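Local coordinates for Lmo0305 protein (PDB 3PJ0), which belongs to the beta-eliminating lyase family of pyridoxal-phosphate proteins with the aspartate aminotransferase-like fold and carries its cofactor covalently bound, at residues A[77-82]-A[222-227]; A[92-95]-A[100-103]; A[110-115]-A[233-238]; A[162-167]-A[196-201]. All blocks are in the same frame, centred on the assembly; numbering follows the deposited sequence.

Contact 1. Residues A[77-82]-A[222-227]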
loop_
_atom_site.group_PDB
_atom_site.type_symbol
_atom_site.label_atom_id
_atom_site.label_comp_id
_atom_site.label_asym_id
_atom_site.label_seq_id
_atom_site.Cartn_x
_atom_site.Cartn_y
_atom_site.Cartn_z
ATOM N N GLN A 77 -7.136 4.766 10.970
ATOM C CA GLN A 77 -6.979 3.888 12.152
ATOM C C GLN A 77 -5.760 4.359 12.976
ATOM O O GLN A 77 -5.786 4.393 14.222
ATOM C CB GLN A 77 -6.727 2.468 11.710
ATOM C CG GLN A 77 -7.893 1.755 11.116
ATOM C CD GLN A 77 -7.463 0.368 10.725
ATOM O OE1 GLN A 77 -6.624 -0.235 11.415
ATOM N NE2 GLN A 77 -8.040 -0.166 9.627
ATOM N N ILE A 78 -4.675 4.681 12.265
ATOM C CA ILE A 78 -3.450 5.197 12.888
ATOM C C ILE A 78 -3.674 6.543 13.583
ATOM O O ILE A 78 -3.224 6.729 14.730
ATOM C CB ILE A 78 -2.290 5.294 11.846
ATOM C CG1 ILE A 78 -1.865 3.891 11.452
ATOM C CG2 ILE A 78 -1.065 6.116 12.382
ATOM C CD1 ILE A 78 -0.906 3.845 10.213
ATOM N N ALA A 79 -4.404 7.464 12.946
ATOM C CA ALA A 79 -4.657 8.770 13.545
ATOM C C ALA A 79 -5.369 8.589 14.891
ATOM O O ALA A 79 -4.962 9.185 15.897
ATOM C CB ALA A 79 -5.500 9.690 12.572
ATOM N N LEU A 80 -6.425 7.773 14.908
ATOM C CA LEU A 80 -7.231 7.559 16.122
ATOM C C LEU A 80 -6.412 6.871 17.231
ATOM O O LEU A 80 -6.564 7.233 18.424
ATOM C CB LEU A 80 -8.531 6.785 15.798
ATOM C CG LEU A 80 -9.478 7.470 14.775
ATOM C CD1 LEU A 80 -10.730 6.693 14.526
ATOM C CD2 LEU A 80 -9.789 8.945 15.211
ATOM N N ARG A 81 -5.546 5.928 16.863
ATOM C CA ARG A 81 -4.632 5.315 17.860
ATOM C C ARG A 81 -3.668 6.328 18.505
ATOM O O ARG A 81 -3.446 6.312 19.717
ATOM C CB ARG A 81 -3.853 4.129 17.259
ATOM C CG ARG A 81 -2.829 3.475 18.240
ATOM C CD ARG A 81 -3.454 2.957 19.518
ATOM N NE ARG A 81 -2.399 2.473 20.401
ATOM C CZ ARG A 81 -1.891 1.241 20.381
ATOM N NH1 ARG A 81 -2.380 0.302 19.576
ATOM N NH2 ARG A 81 -0.881 0.949 21.199
ATOM N N ILE A 82 -3.081 7.207 17.695
ATOM C CA ILE A 82 -2.191 8.208 18.226
ATOM C C ILE A 82 -2.938 9.079 19.249
ATOM O O ILE A 82 -2.433 9.289 20.362
ATOM C CB ILE A 82 -1.594 9.065 17.110
ATOM C CG1 ILE A 82 -0.710 8.206 16.216
ATOM C CG2 ILE A 82 -0.776 10.276 17.668
ATOM C CD1 ILE A 82 -0.292 8.865 14.873
ATOM N N ASP A 222 3.836 18.277 13.566
ATOM C CA ASP A 222 5.072 17.509 13.378
ATOM C C ASP A 222 5.137 16.258 14.259
ATOM O O ASP A 222 5.374 15.138 13.771
ATOM C CB ASP A 222 6.298 18.371 13.723
ATOM C CG ASP A 222 6.659 19.370 12.643
ATOM O OD1 ASP A 222 6.213 19.226 11.486
ATOM O OD2 ASP A 222 7.457 20.294 12.949
ATOM N N ASP A 223 4.903 16.443 15.551
ATOM C CA ASP A 223 4.988 15.306 16.520
ATOM C C ASP A 223 3.990 14.198 16.174
ATOM O O ASP A 223 4.336 13.002 16.236
ATOM C CB ASP A 223 4.756 15.739 17.947
ATOM C CG ASP A 223 5.865 16.622 18.482
ATOM O OD1 ASP A 223 6.933 16.753 17.847
ATOM O OD2 ASP A 223 5.659 17.153 19.580
ATOM N N PHE A 224 2.765 14.612 15.841
ATOM C CA PHE A 224 1.718 13.684 15.385
ATOM C C PHE A 224 2.139 12.894 14.138
ATOM O O PHE A 224 2.017 11.673 14.113
ATOM C CB PHE A 224 0.394 14.450 15.134
ATOM C CG PHE A 224 -0.697 13.625 14.479
ATOM C CD1 PHE A 224 -1.563 12.861 15.247
ATOM C CD2 PHE A 224 -0.901 13.672 13.104
ATOM C CE1 PHE A 224 -2.592 12.120 14.644
ATOM C CE2 PHE A 224 -1.914 12.910 12.483
ATOM C CZ PHE A 224 -2.749 12.127 13.263
ATOM N N VAL A 225 2.635 13.596 13.114
ATOM C CA VAL A 225 3.060 12.975 11.843
ATOM C C VAL A 225 4.231 12.024 12.046
ATOM O O VAL A 225 4.287 10.926 11.435
ATOM C CB VAL A 225 3.338 14.044 10.749
ATOM C CG1 VAL A 225 3.963 13.433 9.475
ATOM C CG2 VAL A 225 2.054 14.779 10.395
ATOM N N GLN A 226 5.130 12.379 12.957
ATOM C CA GLN A 226 6.267 11.510 13.224
ATOM C C GLN A 226 5.820 10.192 13.845
ATOM O O GLN A 226 6.321 9.127 13.470
ATOM C CB GLN A 226 7.312 12.233 14.065
ATOM C CG GLN A 226 7.970 13.414 13.333
ATOM C CD GLN A 226 8.418 13.117 11.897
ATOM O OE1 GLN A 226 8.981 12.055 11.592
ATOM N NE2 GLN A 226 8.206 14.087 11.017
ATOM N N GLU A 227 4.831 10.240 14.739
ATOM C CA GLU A 227 4.288 9.017 15.309
ATOM C C GLU A 227 3.578 8.221 14.225
ATOM O O GLU A 227 3.664 7.001 14.210
ATOM C CB GLU A 227 3.285 9.274 16.455
ATOM C CG GLU A 227 3.910 9.798 17.728
ATOM C CD GLU A 227 2.884 9.886 18.857
ATOM O OE1 GLU A 227 2.216 8.866 19.162
ATOM O OE2 GLU A 227 2.747 10.981 19.415
HETATM O O HOH W 1 0.450 9.271 21.049
#
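Ile-82 has the most surface buried where segments 77-82 and 222-227, parts of helices 72-87 and 222-234, pack together, and it wedges its two branches between Phe-224 and Glu-227. The local axes run 10.3 Å apart at closest approach, with 120° between their N-to-C directions, so side chains rather than backbones fill the interface. The CG2 methyl of Ile-82 packs against CD1 of the Phe-224 ring at 3.6 Å, while its CD1 methyl lies over one face of that ring; the two side chains meet at about a right angle. Phe-224 gets there by swinging CG anti to its own backbone N (chi1 172°), which carries the ring across to the other helix. Its far end, CZ, abuts Ala-79 CB at 3.7 Å, so the alanine sits at the ring edge, as does the carbonyl oxygen Ala-79 O. Glu-227 flanks the isoleucine with an extended chain. Its CB lies 3.9 Å from Ile-82 CD1 and its OE1 is 3.6 Å from Ile-82 CG2. One polar link accompanies this packing: a water donates to Ile-82 O at 3.0 Å and to Glu-227 OE1 at 2.6 Å, bridging backbone and carboxylate. The other carboxylate oxygen, OE2, forms a salt bridge with Arg-86, one turn further along the first helix, which probably favours the ionised form. The Phe-224 ring also stacks with Trp-83. Around the contact, Ile-82 continues onto Ala-228 and Trp-231 of helix 222-234, Leu-80 packs on strand 140-144, and Val-225 rests on strand 65-69.

Contact 2. Residues A[92-95]-A[100-103]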
loop_
_atom_site.group_PDB
_atom_site.type_symbol
_atom_site.label_atom_id
_atom_site.label_comp_id
_atom_site.label_asym_id
_atom_site.label_seq_id
_atom_site.Cartn_x
_atom_site.Cartn_y
_atom_site.Cartn_z
ATOM N N VAL A 92 -13.553 6.172 21.022
ATOM C CA VAL A 92 -13.699 7.294 20.061
ATOM C C VAL A 92 -15.177 7.432 19.723
ATOM O O VAL A 92 -15.969 6.552 20.088
ATOM C CB VAL A 92 -12.882 7.114 18.777
ATOM C CG1 VAL A 92 -11.412 6.960 19.111
ATOM C CG2 VAL A 92 -13.364 5.909 17.952
ATOM N N ALA A 93 -15.557 8.495 19.016
ATOM C CA ALA A 93 -16.940 8.675 18.641
ATOM C C ALA A 93 -17.071 9.173 17.208
ATOM O O ALA A 93 -16.299 10.017 16.751
ATOM C CB ALA A 93 -17.674 9.644 19.629
ATOM N N TYR A 94 -18.033 8.616 16.499
ATOM C CA TYR A 94 -18.294 9.027 15.146
ATOM C C TYR A 94 -19.681 8.582 14.648
ATOM O O TYR A 94 -20.385 7.848 15.339
ATOM C CB TYR A 94 -17.199 8.541 14.216
ATOM C CG TYR A 94 -16.851 7.041 14.214
ATOM C CD1 TYR A 94 -17.823 6.049 14.199
ATOM C CD2 TYR A 94 -15.499 6.628 14.124
ATOM C CE1 TYR A 94 -17.464 4.681 14.136
ATOM C CE2 TYR A 94 -15.145 5.296 14.040
ATOM C CZ TYR A 94 -16.110 4.321 14.054
ATOM O OH TYR A 94 -15.706 2.993 13.978
ATOM N N HIS A 95 -20.052 9.029 13.448
ATOM C CA HIS A 95 -21.325 8.677 12.860
ATOM C C HIS A 95 -21.408 7.137 12.681
ATOM O O HIS A 95 -20.397 6.495 12.376
ATOM C CB HIS A 95 -21.471 9.372 11.495
ATOM C CG HIS A 95 -22.840 9.257 10.889
ATOM N ND1 HIS A 95 -23.228 8.178 10.134
ATOM C CD2 HIS A 95 -23.901 10.102 10.907
ATOM C CE1 HIS A 95 -24.481 8.345 9.734
ATOM N NE2 HIS A 95 -24.913 9.509 10.192
ATOM N N LEU A 100 -14.762 3.773 8.892
ATOM C CA LEU A 100 -14.102 2.920 9.865
ATOM C C LEU A 100 -15.031 1.841 10.455
ATOM O O LEU A 100 -14.617 0.727 10.749
ATOM C CB LEU A 100 -13.548 3.764 11.026
ATOM C CG LEU A 100 -12.338 4.735 10.890
ATOM C CD1 LEU A 100 -11.061 3.979 10.879
ATOM C CD2 LEU A 100 -12.427 5.787 9.729
ATOM N N GLU A 101 -16.307 2.185 10.592
ATOM C CA GLU A 101 -17.253 1.287 11.220
ATOM C C GLU A 101 -17.780 0.218 10.280
ATOM O O GLU A 101 -18.004 -0.921 10.710
ATOM C CB GLU A 101 -18.433 2.103 11.743
ATOM C CG GLU A 101 -19.440 1.323 12.547
ATOM C CD GLU A 101 -18.889 0.828 13.889
ATOM O OE1 GLU A 101 -17.792 1.275 14.308
ATOM O OE2 GLU A 101 -19.586 0.005 14.523
ATOM N N ILE A 102 -17.968 0.573 9.007
ATOM C CA ILE A 102 -18.619 -0.349 8.065
ATOM C C ILE A 102 -17.853 -0.833 6.835
ATOM O O ILE A 102 -18.267 -1.841 6.237
ATOM C CB ILE A 102 -19.985 0.245 7.587
ATOM C CG1 ILE A 102 -19.795 1.485 6.727
ATOM C CG2 ILE A 102 -20.897 0.578 8.821
ATOM C CD1 ILE A 102 -21.106 2.015 6.121
ATOM N N HIS A 103 -16.774 -0.158 6.434
ATOM C CA HIS A 103 -16.086 -0.524 5.203
ATOM C C HIS A 103 -14.644 -1.020 5.340
ATOM O O HIS A 103 -13.979 -1.195 4.329
ATOM C CB HIS A 103 -16.093 0.636 4.189
ATOM C CG HIS A 103 -17.456 1.042 3.715
ATOM N ND1 HIS A 103 -18.327 0.172 3.097
ATOM C CD2 HIS A 103 -18.057 2.256 3.691
ATOM C CE1 HIS A 103 -19.419 0.825 2.745
ATOM N NE2 HIS A 103 -19.290 2.090 3.115
#
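Tyr-94 and Glu-101 share the polar interaction of this contact, a hydrogen bond of 2.7 Å from Tyr-94 OH to Glu-101 OE1. The phenol reaches the carboxylate oxygen on its anti lone pair, the side turned away from OE2, and OE1 lies in the plane of the ring at its edge. Ring and carboxylate planes are nonetheless turned 66° against each other. OE2 is held by a salt bridge to Lys-109, so each carboxylate oxygen has its own partner and the group is fixed against rotation; the lysine would be expected to favour the charged form.

Packing on one side of the ring accompanies this bond. Leu-100 CB approaches the ring obliquely, 3.7 Å from Tyr-94 CE2, and Glu-101 CB comes within 3.6 Å of Tyr-94 CE1; both lie on the same side of the ring plane, one by CE2 and the other by CE1. The Glu-101 chain, bent at chi2, folds its carboxylate back to the hydroxyl.

Strand 91-94 runs between strands 140-144 and 115-118 of the mixed sheet. Tyr-94 also packs on Leu-142, Pro-116 and Leu-118, while Leu-100 touches Gln-76 and Gln-77 of helix 72-87.

Contact 3. Residues A[110-115]-A[233-238]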
loop_
_atom_site.group_PDB
_atom_site.type_symbol
_atom_site.label_atom_id
_atom_site.label_comp_id
_atom_site.label_asym_id
_atom_site.label_seq_id
_atom_site.Cartn_x
_atom_site.Cartn_y
_atom_site.Cartn_z
ATOM N N GLU A 110 -10.281 -4.508 15.533
ATOM C CA GLU A 110 -9.446 -5.716 15.570
ATOM C C GLU A 110 -7.956 -5.434 15.686
ATOM O O GLU A 110 -7.225 -6.238 16.283
ATOM C CB GLU A 110 -9.686 -6.580 14.329
ATOM C CG GLU A 110 -11.111 -7.116 14.166
ATOM C CD GLU A 110 -11.436 -8.347 15.001
ATOM O OE1 GLU A 110 -10.671 -8.733 15.932
ATOM O OE2 GLU A 110 -12.496 -8.938 14.709
ATOM N N LEU A 111 -7.492 -4.342 15.077
ATOM C CA LEU A 111 -6.079 -4.003 15.089
ATOM C C LEU A 111 -5.708 -3.013 16.200
ATOM O O LEU A 111 -4.583 -3.036 16.707
ATOM C CB LEU A 111 -5.621 -3.473 13.731
ATOM C CG LEU A 111 -5.532 -4.496 12.585
ATOM C CD1 LEU A 111 -5.274 -3.805 11.267
ATOM C CD2 LEU A 111 -4.461 -5.588 12.886
ATOM N N GLN A 112 -6.658 -2.172 16.608
ATOM C CA GLN A 112 -6.345 -1.154 17.610
ATOM C C GLN A 112 -7.111 -1.335 18.924
ATOM O O GLN A 112 -6.843 -0.628 19.906
ATOM C CB GLN A 112 -6.589 0.248 17.024
ATOM C CG GLN A 112 -5.676 0.660 15.872
ATOM C CD GLN A 112 -4.204 0.639 16.252
ATOM O OE1 GLN A 112 -3.852 0.760 17.418
ATOM N NE2 GLN A 112 -3.344 0.458 15.268
ATOM N N GLN A 113 -8.044 -2.287 18.968
ATOM C CA GLN A 113 -8.867 -2.501 20.173
ATOM C C GLN A 113 -9.447 -1.174 20.677
ATOM O O GLN A 113 -9.515 -0.919 21.889
ATOM C CB GLN A 113 -8.101 -3.197 21.312
ATOM C CG GLN A 113 -7.670 -4.603 20.983
ATOM C CD GLN A 113 -6.395 -4.614 20.240
ATOM O OE1 GLN A 113 -5.443 -3.942 20.638
ATOM N NE2 GLN A 113 -6.330 -5.396 19.173
ATOM N N ILE A 114 -9.848 -0.340 19.718
ATOM C CA ILE A 114 -10.541 0.914 19.982
ATOM C C ILE A 114 -12.056 0.651 19.930
ATOM O O ILE A 114 -12.543 -0.140 19.098
ATOM C CB ILE A 114 -10.073 2.003 19.009
ATOM C CG1 ILE A 114 -8.700 2.507 19.480
ATOM C CG2 ILE A 114 -11.157 3.152 18.843
ATOM C CD1 ILE A 114 -8.019 3.568 18.568
ATOM N N THR A 115 -12.801 1.292 20.834
ATOM C CA THR A 115 -14.257 1.081 20.953
ATOM C C THR A 115 -14.961 2.325 20.443
ATOM O O THR A 115 -14.873 3.369 21.094
ATOM C CB THR A 115 -14.692 0.867 22.440
ATOM O OG1 THR A 115 -14.084 -0.318 22.995
ATOM C CG2 THR A 115 -16.217 0.754 22.556
ATOM N N ARG A 233 5.106 2.039 9.153
ATOM C CA ARG A 233 6.012 0.896 8.990
ATOM C C ARG A 233 5.418 -0.367 9.611
ATOM O O ARG A 233 5.457 -1.439 9.022
ATOM C CB ARG A 233 7.392 1.190 9.513
ATOM C CG ARG A 233 8.292 -0.056 9.546
ATOM C CD ARG A 233 9.643 0.219 9.007
ATOM N NE ARG A 233 9.598 0.339 7.552
ATOM C CZ ARG A 233 9.713 -0.679 6.690
ATOM N NH1 ARG A 233 9.899 -1.930 7.093
ATOM N NH2 ARG A 233 9.638 -0.445 5.387
ATOM N N ARG A 234 4.816 -0.228 10.793
ATOM C CA ARG A 234 4.173 -1.365 11.470
ATOM C C ARG A 234 3.055 -1.988 10.613
ATOM O O ARG A 234 2.900 -3.222 10.546
ATOM C CB ARG A 234 3.581 -0.903 12.812
ATOM C CG ARG A 234 4.647 -0.558 13.862
ATOM C CD ARG A 234 4.000 -0.065 15.137
ATOM N NE ARG A 234 4.982 0.224 16.161
ATOM C CZ ARG A 234 4.737 0.853 17.316
ATOM N NH1 ARG A 234 3.507 1.286 17.633
ATOM N NH2 ARG A 234 5.745 1.046 18.180
ATOM N N TYR A 235 2.286 -1.120 9.956
ATOM C CA TYR A 235 1.166 -1.582 9.121
ATOM C C TYR A 235 1.594 -2.135 7.753
ATOM O O TYR A 235 0.764 -2.621 6.966
ATOM C CB TYR A 235 0.171 -0.422 8.887
ATOM C CG TYR A 235 -0.984 -0.337 9.873
ATOM C CD1 TYR A 235 -0.822 0.198 11.154
ATOM C CD2 TYR A 235 -2.270 -0.724 9.487
ATOM C CE1 TYR A 235 -1.892 0.298 12.038
ATOM C CE2 TYR A 235 -3.375 -0.624 10.383
ATOM C CZ TYR A 235 -3.175 -0.107 11.630
ATOM O OH TYR A 235 -4.243 0.007 12.495
ATOM N N GLY A 236 2.871 -2.055 7.419
ATOM C CA GLY A 236 3.276 -2.484 6.077
ATOM C C GLY A 236 2.910 -1.518 4.981
ATOM O O GLY A 236 2.737 -1.929 3.819
ATOM N N GLY A 237 2.780 -0.235 5.342
ATOM C CA GLY A 237 2.526 0.858 4.391
ATOM C C GLY A 237 3.775 1.652 3.958
ATOM O O GLY A 237 3.707 2.486 3.043
ATOM N N ASP A 238 4.934 1.388 4.586
ATOM C CA ASP A 238 6.169 2.123 4.258
ATOM C C ASP A 238 6.834 1.403 3.105
ATOM O O ASP A 238 7.874 0.776 3.237
ATOM C CB ASP A 238 7.087 2.189 5.491
ATOM C CG ASP A 238 8.310 3.052 5.286
ATOM O OD1 ASP A 238 8.264 4.069 4.539
ATOM O OD2 ASP A 238 9.345 2.714 5.916
#
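Near the C-terminal ends of helices 107-112 and 222-234, at the subunit interface, Gln-112 and Leu-111 meet the side chain of Tyr-235. Gln-112 NE2 donates to Tyr-235 OH at 2.9 Å, at an almost straight 175°. The hydroxyl lies in the amide plane and NE2 sits at the edge of the ring, the two planes being 19° apart, so the groups meet nearly coplanar from opposite directions. Arg-81 NH1 reaches the amide oxygen OE1, which fixes which end of the amide faces the tyrosine, and Gln-77 OE1 bonds to the same hydroxyl. Beside it, Leu-111 CD1 lies obliquely 3.8 Å from Tyr-235 CE2.

The tyrosine stands where its helix terminates in a Schellman motif. Gly-236 leaves the helix with positive phi (75°), and its N bonds back to Arg-233 O at 3.1 Å. Spanning this helix end, Arg-233 grips Asp-238 side-on in a salt bridge: NE is 2.9 Å from OD2, on the anti lone pair, and NH2 reaches the same oxygen at 3.2 Å from above the carboxylate plane. Leu-111 of the second subunit packs against Tyr-235, Ser-71 OG of that subunit bonds to Gly-236 O, and its Gln-105 O accepts from Arg-234 NE.

Contact 4. Residues A[162-167]-A[196-201]; sequences KISEYC and CALFDS
The flat group in this contact is the peptide carbonyl of Leu-198, which Ser-164 OG approaches in its plane. The serine hydroxyl comes in on a lone pair of Leu-198 O, with a C=O...OG angle of 124°. Ser-164 OG donates this hydrogen bond over 2.7 Å. Holding OG anti to the backbone N (chi1 -174°) turns the hydroxyl out from the helix toward the loop.

The remaining contact is modest packing next to the bond. Leu-198 CB lies 3.7 Å from Ser-164 OG and 3.9 Å from Ser-164 CB, and its CD2 is 4.1 Å from the same CB. The backbones come close here, with the CA atoms of Ser-164 and Leu-198 5.7 Å apart. The leucine side chain also rests on Phe-157, Leu-160 and Glu-161, earlier along the same helix.

Leu-198 belongs to a type I beta turn from Cys-196 to Phe-199, closed by Phe-199 N to Cys-196 O at 3.0 Å; Lys-63 NZ bonds to the carbonyl oxygens of both end residues. A bound (4R)-2-methylpentane-2,4-diol, probably from crystallisation, lies about 4 Å from the Ser-164 side chain. The turn leads into strand 201-205, and helix 157-170 is the connection of a beta-alpha-beta crossover between parallel strands 140-144 and 173-178, an element of this alpha/beta fold.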
loop_
_atom_site.group_PDB
_atom_site.type_symbol
_atom_site.label_atom_id
_atom_site.label_comp_id
_atom_site.label_asym_id
_atom_site.label_seq_id
_atom_site.Cartn_x
_atom_site.Cartn_y
_atom_site.Cartn_z
ATOM N N LYS A 162 -18.747 25.287 16.390
ATOM C CA LYS A 162 -19.210 24.987 17.753
ATOM C C LYS A 162 -18.741 23.588 18.219
ATOM O O LYS A 162 -18.414 23.373 19.396
ATOM C CB LYS A 162 -20.731 25.179 17.827
ATOM C CG LYS A 162 -21.115 26.638 17.636
ATOM C CD LYS A 162 -22.600 26.882 17.468
ATOM C CE LYS A 162 -22.843 28.398 17.365
ATOM N NZ LYS A 162 -24.218 28.757 16.901
ATOM N N ILE A 163 -18.723 22.623 17.310
ATOM C CA ILE A 163 -18.243 21.279 17.655
ATOM C C ILE A 163 -16.755 21.331 18.015
ATOM O O ILE A 163 -16.314 20.721 18.998
ATOM C CB ILE A 163 -18.509 20.294 16.495
ATOM C CG1 ILE A 163 -19.993 19.913 16.489
ATOM C CG2 ILE A 163 -17.604 19.080 16.630
ATOM C CD1 ILE A 163 -20.402 19.011 15.331
ATOM N N SER A 164 -16.000 22.072 17.205
ATOM C CA SER A 164 -14.560 22.259 17.414
ATOM C C SER A 164 -14.304 22.921 18.754
ATOM O O SER A 164 -13.469 22.462 19.533
ATOM C CB SER A 164 -13.945 23.119 16.289
ATOM O OG SER A 164 -12.520 23.178 16.412
ATOM N N GLU A 165 -15.046 23.994 19.030
ATOM C CA GLU A 165 -14.864 24.738 20.290
ATOM C C GLU A 165 -15.180 23.849 21.509
ATOM O O GLU A 165 -14.459 23.876 22.489
ATOM C CB GLU A 165 -15.709 26.027 20.290
ATOM C CG GLU A 165 -15.188 27.054 19.238
ATOM C CD GLU A 165 -16.181 28.184 18.876
ATOM O OE1 GLU A 165 -17.417 27.986 18.926
ATOM O OE2 GLU A 165 -15.706 29.262 18.485
ATOM N N TYR A 166 -16.224 23.026 21.420
ATOM C CA TYR A 166 -16.596 22.159 22.538
ATOM C C TYR A 166 -15.530 21.100 22.756
ATOM O O TYR A 166 -15.122 20.837 23.895
ATOM C CB TYR A 166 -17.939 21.490 22.285
ATOM C CG TYR A 166 -18.325 20.508 23.352
ATOM C CD1 TYR A 166 -18.847 20.937 24.579
ATOM C CD2 TYR A 166 -18.170 19.146 23.141
ATOM C CE1 TYR A 166 -19.202 20.017 25.557
ATOM C CE2 TYR A 166 -18.514 18.227 24.101
ATOM C CZ TYR A 166 -19.035 18.657 25.298
ATOM O OH TYR A 166 -19.365 17.707 26.227
ATOM N N CYS A 167 -15.068 20.501 21.663
ATOM C CA CYS A 167 -14.027 19.489 21.769
ATOM C C CYS A 167 -12.748 20.105 22.374
ATOM O O CYS A 167 -12.117 19.498 23.235
ATOM C CB CYS A 167 -13.803 18.770 20.438
ATOM S SG CYS A 167 -15.169 17.684 19.958
ATOM N N CYS A 196 -9.824 22.768 7.672
ATOM C CA CYS A 196 -8.904 21.929 8.437
ATOM C C CYS A 196 -8.400 22.568 9.736
ATOM O O CYS A 196 -7.955 21.838 10.649
ATOM C CB CYS A 196 -7.710 21.531 7.587
ATOM S SG CYS A 196 -8.130 20.411 6.240
ATOM N N ALA A 197 -8.451 23.901 9.811
ATOM C CA ALA A 197 -8.011 24.640 11.009
ATOM C C ALA A 197 -8.823 24.302 12.262
ATOM O O ALA A 197 -8.380 24.591 13.389
ATOM C CB ALA A 197 -8.040 26.163 10.774
ATOM N N LEU A 198 -10.011 23.733 12.070
ATOM C CA LEU A 198 -10.866 23.392 13.197
ATOM C C LEU A 198 -10.548 21.997 13.753
ATOM O O LEU A 198 -11.141 21.589 14.753
ATOM C CB LEU A 198 -12.333 23.427 12.758
ATOM C CG LEU A 198 -12.896 24.754 12.258
ATOM C CD1 LEU A 198 -14.369 24.516 11.811
ATOM C CD2 LEU A 198 -12.807 25.784 13.349
ATOM N N PHE A 199 -9.595 21.297 13.130
ATOM C CA PHE A 199 -9.274 19.913 13.446
ATOM C C PHE A 199 -7.831 19.742 13.866
ATOM O O PHE A 199 -6.962 20.474 13.429
ATOM C CB PHE A 199 -9.508 19.037 12.183
ATOM C CG PHE A 199 -10.952 18.930 11.791
ATOM C CD1 PHE A 199 -11.743 17.921 12.331
ATOM C CD2 PHE A 199 -11.518 19.843 10.911
ATOM C CE1 PHE A 199 -13.099 17.810 11.989
ATOM C CE2 PHE A 199 -12.879 19.751 10.565
ATOM C CZ PHE A 199 -13.660 18.720 11.099
ATOM N N ASP A 200 -7.602 18.772 14.724
ATOM C CA ASP A 200 -6.259 18.388 15.120
ATOM C C ASP A 200 -5.531 17.640 14.008
ATOM O O ASP A 200 -4.330 17.785 13.851
ATOM C CB ASP A 200 -6.346 17.483 16.342
ATOM C CG ASP A 200 -6.771 18.229 17.554
ATOM O OD1 ASP A 200 -5.934 19.018 18.042
ATOM O OD2 ASP A 200 -7.916 18.073 18.008
ATOM N N SER A 201 -6.234 16.760 13.314
ATOM C CA SER A 201 -5.631 15.990 12.234
ATOM C C SER A 201 -6.626 15.842 11.097
ATOM O O SER A 201 -7.839 15.994 11.277
ATOM C CB SER A 201 -5.132 14.615 12.735
ATOM O OG SER A 201 -6.177 13.869 13.359
#

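In the fold
All four contacts fall within the beta-eliminating lyase range. Contact 2 starts on strand 91-94 of the mixed sheet, contact 3 runs into strand 115-118 and contact 4 into strand 201-205, while contact 1 joins two helices. Contacts 1 and 3, centres about 11 Å apart, alternate along the chain and are joined by side-chain hydrogen bonds. Contact 1 also touches contact 2, about 18 Å away between centres, and contact 4, through Phe-224 and Ser-201. Strand pairing of Val-92 with Thr-115 links contacts 2 and 3. Contacts 3 and 4 are farthest apart, about 25 Å between centres. Helix 222-234 thus ties helices 72-87 and 107-112 together, with contact 3 at the dimer interface; no other chain touches contact 4.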